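Local coordinates for protein serine protease inhibitor 2 (Anopheles gambiae, PDB 3PZF) that inhibits the clip-domain serine proteases CLIPB9, CLIPB10 and CLIPB4, and so restrains phenoloxidase activation and melanization in mosquito hemolymph, at residues 50-55 against 306-311; 46-51 against 294-299; 23-28 against 75-80; 164-169 against 180-185. All coordinates share one frame; numbering follows the deposited sequence.

In the fold
Helix 45-58 is the shared element of interactions 1 and 2, which use successive turns of it; their segments overlap at Ile-50 and Leu-51. Both are buried and wholly aliphatic at the point of touch, with their centres about 9 Å apart. Interaction 3 adds helix 24-35 and the loop 75-80 to the same core: its phenylalanine packs on Leu-52 and Lys-49, while its serine side lies at the surface. Interaction 4, a buried aliphatic contact, lies on the other face of strand 177-188, under a loop after helix 144-158. That strand still meets helix 45-58 through Asn-181, which touches Ser-47 and Leu-51. Interactions 3 and 4 do not touch.

Interaction 1 of 4, residues 50-55 against 306-311; sequences ILLTLI and REIFSQ
A turn of helix 45-58 faces a short 3-10 turn at 307-309, with the CA atoms of Ile-55 and Ile-308 8.1 Å apart and no hydrogen bond passing between the two segments. Two isoleucines fill that gap. Their side chains cross at about a right angle and meet branch to branch, CG2 of Ile-55 lying 3.7 Å from CG2 of Ile-308, while the two CD1 methyls, one from Ile-55 and one from Ile-308, come within 4.0 Å. Ile-308 holds CG1 in the crowded position between its backbone N and carbonyl carbon (chi1 56°), which leaves CG2 beside the N, where it can meet Ile-55. A turn back along the helix, Leu-52 reaches in with CD2, 4.3 Å from Ile-308 CD1, so this one isoleucine touches both helix residues. Behind it, Ile-308 CG1 sits 3.6 Å above one face of the Phe-309 ring, displaced toward the rim, and that ring also packs on helix 297-302. Within the turn, Glu-307 O accepts both Ser-310 N and Ser-310 OG, the hydroxyl at 2.8 Å. An outside tie runs from the backbone N atoms of Arg-306 and Glu-307 to Glu-73 OE1 of helix 69-73. These bonds lie away from the isoleucine contact, which joins the helix buried behind the main sheet in serpins to the turn following helix 297-302. With aliphatic groups alone meeting across the interface, the contact depends on shape and on exclusion of water, and has no directional bond to fix its register.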
loop_
_atom_site.group_PDB
_atom_site.type_symbol
_atom_site.label_atom_id
_atom_site.label_comp_id
_atom_site.label_asym_id
_atom_site.label_seq_id
_atom_site.Cartn_x
_atom_site.Cartn_y
_atom_site.Cartn_z
ATOM N N ILE A 50 -2.177 -2.567 -9.633
ATOM C CA ILE A 50 -3.533 -2.678 -10.191
ATOM C C ILE A 50 -3.876 -1.447 -11.078
ATOM O O ILE A 50 -4.455 -1.605 -12.171
ATOM C CB ILE A 50 -4.611 -2.803 -9.073
ATOM C CG1 ILE A 50 -4.453 -4.115 -8.286
ATOM C CG2 ILE A 50 -6.017 -2.759 -9.682
ATOM C CD1 ILE A 50 -4.497 -5.344 -9.138
ATOM N N LEU A 51 -3.555 -0.251 -10.602
ATOM C CA LEU A 51 -3.843 0.986 -11.355
ATOM C C LEU A 51 -3.111 0.982 -12.682
ATOM O O LEU A 51 -3.659 1.330 -13.734
ATOM C CB LEU A 51 -3.383 2.234 -10.569
ATOM C CG LEU A 51 -4.025 2.382 -9.201
ATOM C CD1 LEU A 51 -3.631 3.722 -8.529
ATOM C CD2 LEU A 51 -5.529 2.283 -9.390
ATOM N N LEU A 52 -1.844 0.618 -12.620
ATOM C CA LEU A 52 -1.019 0.545 -13.819
ATOM C C LEU A 52 -1.534 -0.505 -14.788
ATOM O O LEU A 52 -1.504 -0.285 -15.987
ATOM C CB LEU A 52 0.434 0.256 -13.459
ATOM C CG LEU A 52 1.121 1.364 -12.647
ATOM C CD1 LEU A 52 2.521 0.895 -12.219
ATOM C CD2 LEU A 52 1.189 2.639 -13.482
ATOM N N THR A 53 -2.028 -1.628 -14.272
ATOM C CA THR A 53 -2.542 -2.677 -15.142
ATOM C C THR A 53 -3.869 -2.219 -15.750
ATOM O O THR A 53 -4.121 -2.475 -16.919
ATOM C CB THR A 53 -2.687 -4.010 -14.406
ATOM O OG1 THR A 53 -1.414 -4.362 -13.841
ATOM C CG2 THR A 53 -3.134 -5.159 -15.413
ATOM N N LEU A 54 -4.690 -1.474 -15.009
ATOM C CA LEU A 54 -5.931 -0.935 -15.646
ATOM C C LEU A 54 -5.588 0.008 -16.786
ATOM O O LEU A 54 -6.253 0.034 -17.823
ATOM C CB LEU A 54 -6.798 -0.230 -14.615
ATOM C CG LEU A 54 -7.566 -1.199 -13.694
ATOM C CD1 LEU A 54 -7.973 -0.464 -12.422
ATOM C CD2 LEU A 54 -8.809 -1.822 -14.402
ATOM N N ILE A 55 -4.552 0.797 -16.603
ATOM C CA ILE A 55 -4.142 1.719 -17.635
ATOM C C ILE A 55 -3.580 0.952 -18.818
ATOM O O ILE A 55 -3.858 1.305 -19.978
ATOM C CB ILE A 55 -3.117 2.736 -17.099
ATOM C CG1 ILE A 55 -3.823 3.691 -16.126
ATOM C CG2 ILE A 55 -2.485 3.500 -18.253
ATOM C CD1 ILE A 55 -2.874 4.635 -15.335
ATOM N N ARG A 306 6.467 6.997 -17.661
ATOM C CA ARG A 306 6.333 8.368 -18.134
ATOM C C ARG A 306 5.410 8.501 -19.348
ATOM O O ARG A 306 4.706 9.495 -19.501
ATOM C CB ARG A 306 7.725 8.929 -18.478
ATOM C CG ARG A 306 8.768 8.722 -17.363
ATOM C CD ARG A 306 10.119 9.363 -17.688
ATOM N NE ARG A 306 10.411 10.522 -16.837
ATOM C CZ ARG A 306 11.314 10.540 -15.854
ATOM N NH1 ARG A 306 12.043 9.463 -15.575
ATOM N NH2 ARG A 306 11.494 11.650 -15.143
ATOM N N GLU A 307 5.421 7.501 -20.215
ATOM C CA GLU A 307 4.660 7.589 -21.472
ATOM C C GLU A 307 3.150 7.779 -21.254
ATOM O O GLU A 307 2.493 8.440 -22.050
ATOM C CB GLU A 307 4.908 6.348 -22.326
ATOM C CG GLU A 307 4.157 6.347 -23.652
ATOM C CD GLU A 307 5.009 6.800 -24.825
ATOM O OE1 GLU A 307 4.856 6.214 -25.921
ATOM O OE2 GLU A 307 5.825 7.736 -24.653
ATOM N N ILE A 308 2.597 7.214 -20.181
ATOM C CA ILE A 308 1.155 7.350 -19.914
ATOM C C ILE A 308 0.760 8.776 -19.487
ATOM O O ILE A 308 -0.423 9.127 -19.458
ATOM C CB ILE A 308 0.669 6.348 -18.846
ATOM C CG1 ILE A 308 1.473 6.503 -17.558
ATOM C CG2 ILE A 308 0.797 4.911 -19.349
ATOM C CD1 ILE A 308 0.861 5.770 -16.390
ATOM N N PHE A 309 1.749 9.603 -19.152
ATOM C CA PHE A 309 1.476 11.000 -18.839
ATOM C C PHE A 309 1.881 11.925 -19.986
ATOM O O PHE A 309 1.803 13.150 -19.864
ATOM C CB PHE A 309 2.194 11.397 -17.535
ATOM C CG PHE A 309 1.889 10.473 -16.403
ATOM C CD1 PHE A 309 0.610 10.416 -15.874
ATOM C CD2 PHE A 309 2.861 9.613 -15.901
ATOM C CE1 PHE A 309 0.309 9.531 -14.834
ATOM C CE2 PHE A 309 2.568 8.732 -14.862
ATOM C CZ PHE A 309 1.293 8.690 -14.335
ATOM N N SER A 310 2.278 11.340 -21.113
ATOM C CA SER A 310 2.806 12.125 -22.228
ATOM C C SER A 310 1.722 12.517 -23.229
ATOM O O SER A 310 0.609 12.002 -23.187
ATOM C CB SER A 310 3.913 11.350 -22.944
ATOM O OG SER A 310 3.377 10.365 -23.813
ATOM N N GLN A 311 2.048 13.430 -24.135
ATOM C CA GLN A 311 1.098 13.834 -25.174
ATOM C C GLN A 311 0.792 12.657 -26.105
ATOM O O GLN A 311 -0.171 12.685 -26.872
ATOM C CB GLN A 311 1.655 15.015 -25.982
#

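Interaction 2 of 4, residues 46-51 against 294-299; sequences FSVKIL and EQLNEP
Leu-296 pushes its CD1 methyl toward helix 45-58, where it meets two residues one turn apart. Against Val-48 the approach is tip to tip, Leu-296 CD1 standing 3.9 Å from Val-48 CG2. Leu-51, by contrast, crosses it at about a right angle, with CD1 of Leu-51 4.1 Å from CD1 of Leu-296. One methyl therefore carries both touches. In Val-48, CG1 lies anti to the backbone N (chi1 178°), which puts CG2 beside that N and within reach of the leucine. The backbones remain well separated, the CA atoms of Val-48 and Leu-296 being 8.8 Å apart.

Leu-296 lies where strand 277-295 gives way to the following helix, and backbone hydrogen bonding with Ile-333 ties it to strand 332-341. Asn-297 bonds at the same junction, with OD1 to Ile-333 N and ND2 to Ser-331 O. From strand 332-341, Ile-333 also packs on Leu-51, and Gln-335 on Val-48, while Phe-29 of helix 24-35 touches Val-48 as well. In serpins the helix at this position lies beneath the main beta sheet, so the contact joins that helix to the edge of the sheet. Its apolar methyls impose little directional restraint; the polar work of fixing Leu-296 in place is done by backbone and amide bonds to the neighbouring strand and the residue that leads into it, and the leucine simply fills the hydrophobic interface beside them.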
loop_
_atom_site.group_PDB
_atom_site.type_symbol
_atom_site.label_atom_id
_atom_site.label_comp_id
_atom_site.label_asym_id
_atom_site.label_seq_id
_atom_site.Cartn_x
_atom_site.Cartn_y
_atom_site.Cartn_z
ATOM N N PHE A 46 0.880 -2.866 -3.966
ATOM C CA PHE A 46 0.125 -3.794 -4.824
ATOM C C PHE A 46 -1.000 -3.020 -5.561
ATOM O O PHE A 46 -1.240 -3.232 -6.755
ATOM C CB PHE A 46 -0.477 -4.916 -3.993
ATOM C CG PHE A 46 -1.457 -5.755 -4.756
ATOM C CD1 PHE A 46 -1.007 -6.588 -5.760
ATOM C CD2 PHE A 46 -2.821 -5.705 -4.479
ATOM C CE1 PHE A 46 -1.905 -7.366 -6.498
ATOM C CE2 PHE A 46 -3.726 -6.508 -5.207
ATOM C CZ PHE A 46 -3.254 -7.318 -6.218
ATOM N N SER A 47 -1.686 -2.108 -4.862
ATOM C CA SER A 47 -2.784 -1.368 -5.504
ATOM C C SER A 47 -2.261 -0.492 -6.614
ATOM O O SER A 47 -2.939 -0.283 -7.604
ATOM C CB SER A 47 -3.535 -0.512 -4.465
ATOM O OG SER A 47 -4.245 -1.369 -3.574
ATOM N N VAL A 48 -1.054 0.031 -6.466
ATOM C CA VAL A 48 -0.469 0.821 -7.542
ATOM C C VAL A 48 -0.323 -0.049 -8.783
ATOM O O VAL A 48 -0.579 0.410 -9.898
ATOM C CB VAL A 48 0.886 1.446 -7.166
ATOM C CG1 VAL A 48 1.484 2.215 -8.356
ATOM C CG2 VAL A 48 0.717 2.400 -5.987
ATOM N N LYS A 49 0.071 -1.305 -8.604
ATOM C CA LYS A 49 0.222 -2.167 -9.776
ATOM C C LYS A 49 -1.128 -2.435 -10.435
ATOM O O LYS A 49 -1.217 -2.512 -11.662
ATOM C CB LYS A 49 0.939 -3.466 -9.404
ATOM C CG LYS A 49 2.320 -3.180 -8.813
ATOM C CD LYS A 49 3.205 -4.464 -8.831
ATOM C CE LYS A 49 2.741 -5.521 -7.844
ATOM N NZ LYS A 49 3.789 -6.642 -7.732
ATOM N N ILE A 50 -2.177 -2.567 -9.633
ATOM C CA ILE A 50 -3.533 -2.678 -10.191
ATOM C C ILE A 50 -3.876 -1.447 -11.078
ATOM O O ILE A 50 -4.455 -1.605 -12.171
ATOM C CB ILE A 50 -4.611 -2.803 -9.073
ATOM C CG1 ILE A 50 -4.453 -4.115 -8.286
ATOM C CG2 ILE A 50 -6.017 -2.759 -9.682
ATOM C CD1 ILE A 50 -4.497 -5.344 -9.138
ATOM N N LEU A 51 -3.555 -0.251 -10.602
ATOM C CA LEU A 51 -3.843 0.986 -11.355
ATOM C C LEU A 51 -3.111 0.982 -12.682
ATOM O O LEU A 51 -3.659 1.330 -13.734
ATOM C CB LEU A 51 -3.383 2.234 -10.569
ATOM C CG LEU A 51 -4.025 2.382 -9.201
ATOM C CD1 LEU A 51 -3.631 3.722 -8.529
ATOM C CD2 LEU A 51 -5.529 2.283 -9.390
ATOM N N GLU A 294 -1.381 10.915 -1.874
ATOM C CA GLU A 294 -0.409 11.452 -2.816
ATOM C C GLU A 294 -0.918 11.351 -4.251
ATOM O O GLU A 294 -1.623 10.407 -4.603
ATOM C CB GLU A 294 0.934 10.723 -2.708
ATOM C CG GLU A 294 2.012 11.330 -3.607
ATOM C CD GLU A 294 3.412 10.884 -3.259
ATOM O OE1 GLU A 294 3.579 9.713 -2.853
ATOM O OE2 GLU A 294 4.349 11.702 -3.389
ATOM N N GLN A 295 -0.532 12.316 -5.064
ATOM C CA GLN A 295 -0.792 12.216 -6.487
ATOM C C GLN A 295 0.410 11.443 -7.032
ATOM O O GLN A 295 1.563 11.806 -6.750
ATOM C CB GLN A 295 -0.897 13.607 -7.099
ATOM C CG GLN A 295 -0.983 13.581 -8.595
ATOM C CD GLN A 295 -1.101 14.996 -9.152
ATOM O OE1 GLN A 295 -1.870 15.811 -8.638
ATOM N NE2 GLN A 295 -0.319 15.296 -10.175
ATOM N N LEU A 296 0.144 10.372 -7.779
ATOM C CA LEU A 296 1.183 9.398 -8.134
ATOM C C LEU A 296 1.893 9.753 -9.442
ATOM O O LEU A 296 2.894 9.125 -9.762
ATOM C CB LEU A 296 0.598 7.983 -8.237
ATOM C CG LEU A 296 -0.110 7.442 -6.982
ATOM C CD1 LEU A 296 -0.480 5.939 -7.178
ATOM C CD2 LEU A 296 0.787 7.610 -5.718
ATOM N N ASN A 297 1.411 10.764 -10.170
ATOM C CA ASN A 297 2.055 11.147 -11.439
ATOM C C ASN A 297 3.574 11.309 -11.271
ATOM O O ASN A 297 4.371 10.691 -11.989
ATOM C CB ASN A 297 1.486 12.462 -12.009
ATOM C CG ASN A 297 0.007 12.371 -12.360
ATOM O OD1 ASN A 297 -0.771 11.766 -11.633
ATOM N ND2 ASN A 297 -0.393 12.991 -13.484
ATOM N N GLU A 298 3.972 12.151 -10.324
ATOM C CA GLU A 298 5.373 12.529 -10.201
ATOM C C GLU A 298 6.257 11.333 -9.812
ATOM O O GLU A 298 7.248 11.048 -10.487
ATOM C CB GLU A 298 5.514 13.689 -9.214
ATOM C CG GLU A 298 6.913 13.856 -8.609
ATOM C CD GLU A 298 7.970 14.232 -9.640
ATOM O OE1 GLU A 298 7.666 14.198 -10.854
ATOM O OE2 GLU A 298 9.103 14.564 -9.227
ATOM N N PRO A 299 5.898 10.613 -8.736
ATOM C CA PRO A 299 6.730 9.446 -8.392
ATOM C C PRO A 299 6.759 8.362 -9.472
ATOM O O PRO A 299 7.795 7.725 -9.642
ATOM C CB PRO A 299 6.090 8.907 -7.103
ATOM C CG PRO A 299 4.751 9.525 -7.019
ATOM C CD PRO A 299 4.865 10.865 -7.720
#

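Interaction 3 of 4, residues 23-28 against 75-80; sequences NEFDLM and SSVIQN
Phe-25 and Val-77 make the buried, enclosed half of this contact, while Ser-76 marks its loose, solvent-facing half. Val-77 places CG2 over one face of the Phe-25 ring, 4.0 Å above the plane and displaced toward the rim, with ring atom CG the nearest. A chi1 of 171° holds CG anti to the backbone N and lays the ring along helix 24-35, with that face against Val-77. Other residues close in around the ring: Lys-49 and Leu-52 of helix 45-58 pack on it, and Ile-305 also touches it.

Toward solvent, Ser-76 brings OG to 4.0 Å from Phe-25 CB, a distance at which only van der Waals contact is made. It approaches the ring obliquely, and this exposed part of the loop is poorly ordered. Val-77, by contrast, has its carbonyl oxygen bonded to Tyr-90 OH of helix 83-98, so its backbone has a firm attachment. The buried polar element lies next door: Asp-26 OD1 forms a salt bridge with Lys-49 NZ. The contact thus packs the start of helix 24-35 against the loop between helices 69-73 and 83-98, in the helical part of the serpin fold beside helix 45-58. Cohesion here comes from a CH-over-ring contact on the buried side, while the exposed serine hydroxyl adds no bond between the two segments.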
loop_
_atom_site.group_PDB
_atom_site.type_symbol
_atom_site.label_atom_id
_atom_site.label_comp_id
_atom_site.label_asym_id
_atom_site.label_seq_id
_atom_site.Cartn_x
_atom_site.Cartn_y
_atom_site.Cartn_z
ATOM N N ASN A 23 7.943 -8.519 -6.002
ATOM C CA ASN A 23 7.859 -7.215 -5.357
ATOM C C ASN A 23 8.921 -6.254 -5.863
ATOM O O ASN A 23 9.193 -5.239 -5.222
ATOM C CB ASN A 23 7.942 -7.354 -3.827
ATOM C CG ASN A 23 9.240 -8.014 -3.373
ATOM O OD1 ASN A 23 10.035 -8.492 -4.207
ATOM N ND2 ASN A 23 9.446 -8.087 -2.062
ATOM N N GLU A 24 9.487 -6.544 -7.036
ATOM C CA GLU A 24 10.513 -5.673 -7.606
ATOM C C GLU A 24 10.000 -4.247 -7.782
ATOM O O GLU A 24 10.622 -3.286 -7.329
ATOM C CB GLU A 24 10.988 -6.219 -8.967
ATOM C CG GLU A 24 11.720 -7.567 -8.902
ATOM C CD GLU A 24 10.789 -8.785 -8.822
ATOM O OE1 GLU A 24 9.566 -8.659 -9.090
ATOM O OE2 GLU A 24 11.299 -9.879 -8.493
ATOM N N PHE A 25 8.875 -4.104 -8.467
ATOM C CA PHE A 25 8.283 -2.786 -8.677
ATOM C C PHE A 25 7.873 -2.188 -7.325
ATOM O O PHE A 25 8.139 -1.026 -7.050
ATOM C CB PHE A 25 7.049 -2.845 -9.575
ATOM C CG PHE A 25 6.311 -1.536 -9.620
ATOM C CD1 PHE A 25 6.749 -0.511 -10.438
ATOM C CD2 PHE A 25 5.271 -1.290 -8.742
ATOM C CE1 PHE A 25 6.104 0.718 -10.439
ATOM C CE2 PHE A 25 4.631 -0.067 -8.723
ATOM C CZ PHE A 25 5.050 0.944 -9.576
ATOM N N ASP A 26 7.235 -2.997 -6.481
ATOM C CA ASP A 26 6.757 -2.510 -5.165
ATOM C C ASP A 26 7.873 -1.823 -4.393
ATOM O O ASP A 26 7.712 -0.677 -3.940
ATOM C CB ASP A 26 6.215 -3.673 -4.325
ATOM C CG ASP A 26 5.146 -4.474 -5.067
ATOM O OD1 ASP A 26 5.476 -5.048 -6.123
ATOM O OD2 ASP A 26 4.008 -4.567 -4.569
ATOM N N LEU A 27 8.999 -2.522 -4.232
ATOM C CA LEU A 27 10.123 -1.999 -3.473
ATOM C C LEU A 27 10.728 -0.756 -4.118
ATOM O O LEU A 27 11.050 0.191 -3.420
ATOM C CB LEU A 27 11.182 -3.083 -3.274
ATOM C CG LEU A 27 10.668 -4.257 -2.433
ATOM C CD1 LEU A 27 11.696 -5.376 -2.274
ATOM C CD2 LEU A 27 10.242 -3.737 -1.062
ATOM N N MET A 28 10.873 -0.760 -5.439
ATOM C CA MET A 28 11.340 0.433 -6.157
ATOM C C MET A 28 10.440 1.647 -5.897
ATOM O O MET A 28 10.913 2.744 -5.590
ATOM C CB MET A 28 11.429 0.133 -7.669
ATOM C CG MET A 28 11.847 1.320 -8.529
ATOM S SD MET A 28 11.791 0.970 -10.323
ATOM C CE MET A 28 10.078 0.508 -10.551
ATOM N N SER A 75 5.894 -2.680 -17.945
ATOM C CA SER A 75 6.357 -4.060 -18.114
ATOM C C SER A 75 6.451 -4.872 -16.839
ATOM O O SER A 75 5.892 -5.964 -16.758
ATOM C CB SER A 75 7.744 -4.067 -18.752
ATOM O OG SER A 75 8.722 -3.639 -17.818
ATOM N N SER A 76 7.188 -4.358 -15.858
ATOM C CA SER A 76 7.497 -5.121 -14.653
ATOM C C SER A 76 6.264 -5.330 -13.780
ATOM O O SER A 76 6.347 -5.842 -12.662
ATOM C CB SER A 76 8.578 -4.412 -13.843
ATOM O OG SER A 76 8.114 -3.160 -13.368
ATOM N N VAL A 77 5.122 -4.916 -14.300
ATOM C CA VAL A 77 3.865 -5.054 -13.611
ATOM C C VAL A 77 2.958 -6.043 -14.338
ATOM O O VAL A 77 2.054 -6.623 -13.747
ATOM C CB VAL A 77 3.191 -3.656 -13.515
ATOM C CG1 VAL A 77 1.678 -3.740 -13.669
ATOM C CG2 VAL A 77 3.598 -2.966 -12.241
ATOM N N ILE A 78 3.208 -6.253 -15.626
ATOM C CA ILE A 78 2.385 -7.147 -16.432
ATOM C C ILE A 78 2.948 -8.568 -16.413
ATOM O O ILE A 78 4.160 -8.748 -16.306
ATOM C CB ILE A 78 2.294 -6.639 -17.903
ATOM C CG1 ILE A 78 1.629 -5.253 -17.945
ATOM C CG2 ILE A 78 1.566 -7.651 -18.803
ATOM C CD1 ILE A 78 0.358 -5.120 -17.108
ATOM N N GLN A 79 2.065 -9.565 -16.537
ATOM C CA GLN A 79 2.462 -10.960 -16.450
ATOM C C GLN A 79 2.755 -11.542 -17.816
ATOM O O GLN A 79 1.844 -11.744 -18.614
ATOM C CB GLN A 79 1.365 -11.788 -15.779
ATOM C CG GLN A 79 1.060 -11.370 -14.351
ATOM C CD GLN A 79 2.299 -11.312 -13.476
ATOM O OE1 GLN A 79 2.543 -10.306 -12.815
ATOM N NE2 GLN A 79 3.086 -12.395 -13.464
ATOM N N ASN A 80 4.029 -11.821 -18.077
ATOM C CA ASN A 80 4.444 -12.427 -19.343
ATOM C C ASN A 80 3.756 -11.798 -20.559
ATOM O O ASN A 80 3.515 -12.476 -21.567
ATOM C CB ASN A 80 4.175 -13.936 -19.316
#

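Interaction 4 of 4, residues 164-169 against 180-185; sequences REIVTP and VNVIYF
The irregular segment 164-169 passes over strand 177-188, the CA atoms of Ile-166 and Val-180 lying 8.5 Å apart with no hydrogen bond across the gap. Ile-166 makes nearly all of the contact from the loop side. With CG1 anti to the backbone N (chi1 -169°), it sends CD1 down onto the strand, where Ile-166 CD1 meets Val-180 tip to tip, 3.9 Å from Val-180 CG1. The second branch helps, Ile-166 CG2 lying 4.2 Å from the same Val-180 CG1. Two residues on, Val-182 crosses obliquely and offers its own CG1 to Ile-166 CD1 at 4.2 Å. Both valines point toward the loop, while Asn-181 between them turns to the other side of the sheet, its OD1 bonded to Thr-110 OG1. Asn-152 of helix 144-158 holds the loop, binding Ile-166 N and Val-167 O, and Ile-166 also packs on Phe-334 and Lys-336 of strand 332-341. This is the serpin arrangement in which a helix and its following loop lie across the main beta sheet, over the strands 177-188 and 332-341 between which the reactive loop inserts during inhibition.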
loop_
_atom_site.group_PDB
_atom_site.type_symbol
_atom_site.label_atom_id
_atom_site.label_comp_id
_atom_site.label_asym_id
_atom_site.label_seq_id
_atom_site.Cartn_x
_atom_site.Cartn_y
_atom_site.Cartn_z
ATOM N N ARG A 164 -12.030 10.233 4.457
ATOM C CA ARG A 164 -13.168 11.110 4.200
ATOM C C ARG A 164 -12.989 11.968 2.958
ATOM O O ARG A 164 -13.955 12.493 2.430
ATOM C CB ARG A 164 -13.369 12.051 5.390
ATOM C CG ARG A 164 -13.652 11.369 6.717
ATOM C CD ARG A 164 -15.058 10.794 6.760
ATOM N NE ARG A 164 -15.360 10.207 8.064
ATOM C CZ ARG A 164 -16.584 10.101 8.574
ATOM N NH1 ARG A 164 -17.636 10.549 7.897
ATOM N NH2 ARG A 164 -16.755 9.553 9.769
ATOM N N GLU A 165 -11.754 12.147 2.502
ATOM C CA GLU A 165 -11.530 12.981 1.331
ATOM C C GLU A 165 -10.165 12.723 0.755
ATOM O O GLU A 165 -9.247 12.272 1.449
ATOM C CB GLU A 165 -11.639 14.469 1.672
ATOM C CG GLU A 165 -10.476 14.987 2.497
ATOM C CD GLU A 165 -10.607 14.627 3.969
ATOM O OE1 GLU A 165 -9.577 14.319 4.622
ATOM O OE2 GLU A 165 -11.750 14.666 4.476
ATOM N N ILE A 166 -10.027 13.038 -0.520
ATOM C CA ILE A 166 -8.770 12.814 -1.188
ATOM C C ILE A 166 -8.441 13.929 -2.176
ATOM O O ILE A 166 -7.287 14.106 -2.535
ATOM C CB ILE A 166 -8.778 11.446 -1.878
ATOM C CG1 ILE A 166 -7.380 11.072 -2.361
ATOM C CG2 ILE A 166 -9.761 11.432 -3.054
ATOM C CD1 ILE A 166 -7.275 9.583 -2.748
ATOM N N VAL A 167 -9.435 14.707 -2.597
ATOM C CA VAL A 167 -9.153 15.785 -3.538
ATOM C C VAL A 167 -9.854 17.080 -3.122
ATOM O O VAL A 167 -10.815 17.065 -2.365
ATOM C CB VAL A 167 -9.600 15.444 -4.989
ATOM C CG1 VAL A 167 -8.856 14.220 -5.538
ATOM C CG2 VAL A 167 -11.120 15.249 -5.057
ATOM N N THR A 168 -9.339 18.199 -3.601
ATOM C CA THR A 168 -10.034 19.482 -3.479
ATOM C C THR A 168 -10.382 19.943 -4.886
ATOM O O THR A 168 -9.820 19.432 -5.846
ATOM C CB THR A 168 -9.137 20.541 -2.816
ATOM O OG1 THR A 168 -8.002 20.788 -3.654
ATOM C CG2 THR A 168 -8.676 20.079 -1.433
ATOM N N PRO A 169 -11.304 20.907 -5.027
ATOM C CA PRO A 169 -11.554 21.416 -6.379
ATOM C C PRO A 169 -10.258 21.787 -7.121
ATOM O O PRO A 169 -10.146 21.556 -8.331
ATOM C CB PRO A 169 -12.427 22.650 -6.126
ATOM C CG PRO A 169 -13.185 22.296 -4.870
ATOM C CD PRO A 169 -12.206 21.509 -4.026
ATOM N N VAL A 180 -8.564 7.067 -9.061
ATOM C CA VAL A 180 -8.467 7.184 -7.600
ATOM C C VAL A 180 -8.442 5.796 -7.009
ATOM O O VAL A 180 -9.230 4.954 -7.401
ATOM C CB VAL A 180 -9.685 7.952 -7.033
ATOM C CG1 VAL A 180 -9.602 8.038 -5.500
ATOM C CG2 VAL A 180 -9.737 9.345 -7.614
ATOM N N ASN A 181 -7.517 5.550 -6.082
ATOM C CA ASN A 181 -7.472 4.294 -5.374
ATOM C C ASN A 181 -7.364 4.525 -3.871
ATOM O O ASN A 181 -6.595 5.364 -3.417
ATOM C CB ASN A 181 -6.277 3.458 -5.831
ATOM C CG ASN A 181 -6.090 2.212 -4.990
ATOM O OD1 ASN A 181 -6.754 1.190 -5.200
ATOM N ND2 ASN A 181 -5.208 2.292 -4.031
ATOM N N VAL A 182 -8.138 3.767 -3.107
ATOM C CA VAL A 182 -8.036 3.801 -1.656
ATOM C C VAL A 182 -8.043 2.372 -1.131
ATOM O O VAL A 182 -8.439 1.431 -1.814
ATOM C CB VAL A 182 -9.173 4.620 -0.976
ATOM C CG1 VAL A 182 -9.090 6.101 -1.372
ATOM C CG2 VAL A 182 -10.537 4.068 -1.355
ATOM N N ILE A 183 -7.583 2.214 0.101
ATOM C CA ILE A 183 -7.517 0.898 0.710
ATOM C C ILE A 183 -7.854 1.050 2.178
ATOM O O ILE A 183 -7.599 2.102 2.768
ATOM C CB ILE A 183 -6.134 0.265 0.573
ATOM C CG1 ILE A 183 -6.178 -1.183 1.085
ATOM C CG2 ILE A 183 -5.100 1.110 1.338
ATOM C CD1 ILE A 183 -4.889 -1.978 0.811
ATOM N N TYR A 184 -8.488 0.029 2.739
ATOM C CA TYR A 184 -8.923 0.082 4.134
ATOM C C TYR A 184 -8.708 -1.295 4.725
ATOM O O TYR A 184 -8.897 -2.310 4.035
ATOM C CB TYR A 184 -10.398 0.492 4.222
ATOM C CG TYR A 184 -11.063 0.121 5.532
ATOM C CD1 TYR A 184 -10.996 0.966 6.629
ATOM C CD2 TYR A 184 -11.745 -1.082 5.671
ATOM C CE1 TYR A 184 -11.616 0.633 7.833
ATOM C CE2 TYR A 184 -12.368 -1.425 6.863
ATOM C CZ TYR A 184 -12.298 -0.568 7.938
ATOM O OH TYR A 184 -12.908 -0.917 9.123
ATOM N N PHE A 185 -8.273 -1.348 5.985
ATOM C CA PHE A 185 -7.976 -2.629 6.600
ATOM C C PHE A 185 -8.261 -2.599 8.092
ATOM O O PHE A 185 -7.745 -1.757 8.809
ATOM C CB PHE A 185 -6.520 -3.010 6.384
ATOM C CG PHE A 185 -6.078 -4.168 7.232
ATOM C CD1 PHE A 185 -6.713 -5.398 7.136
ATOM C CD2 PHE A 185 -5.039 -4.023 8.132
ATOM C CE1 PHE A 185 -6.304 -6.469 7.924
ATOM C CE2 PHE A 185 -4.627 -5.096 8.927
ATOM C CZ PHE A 185 -5.272 -6.316 8.821
#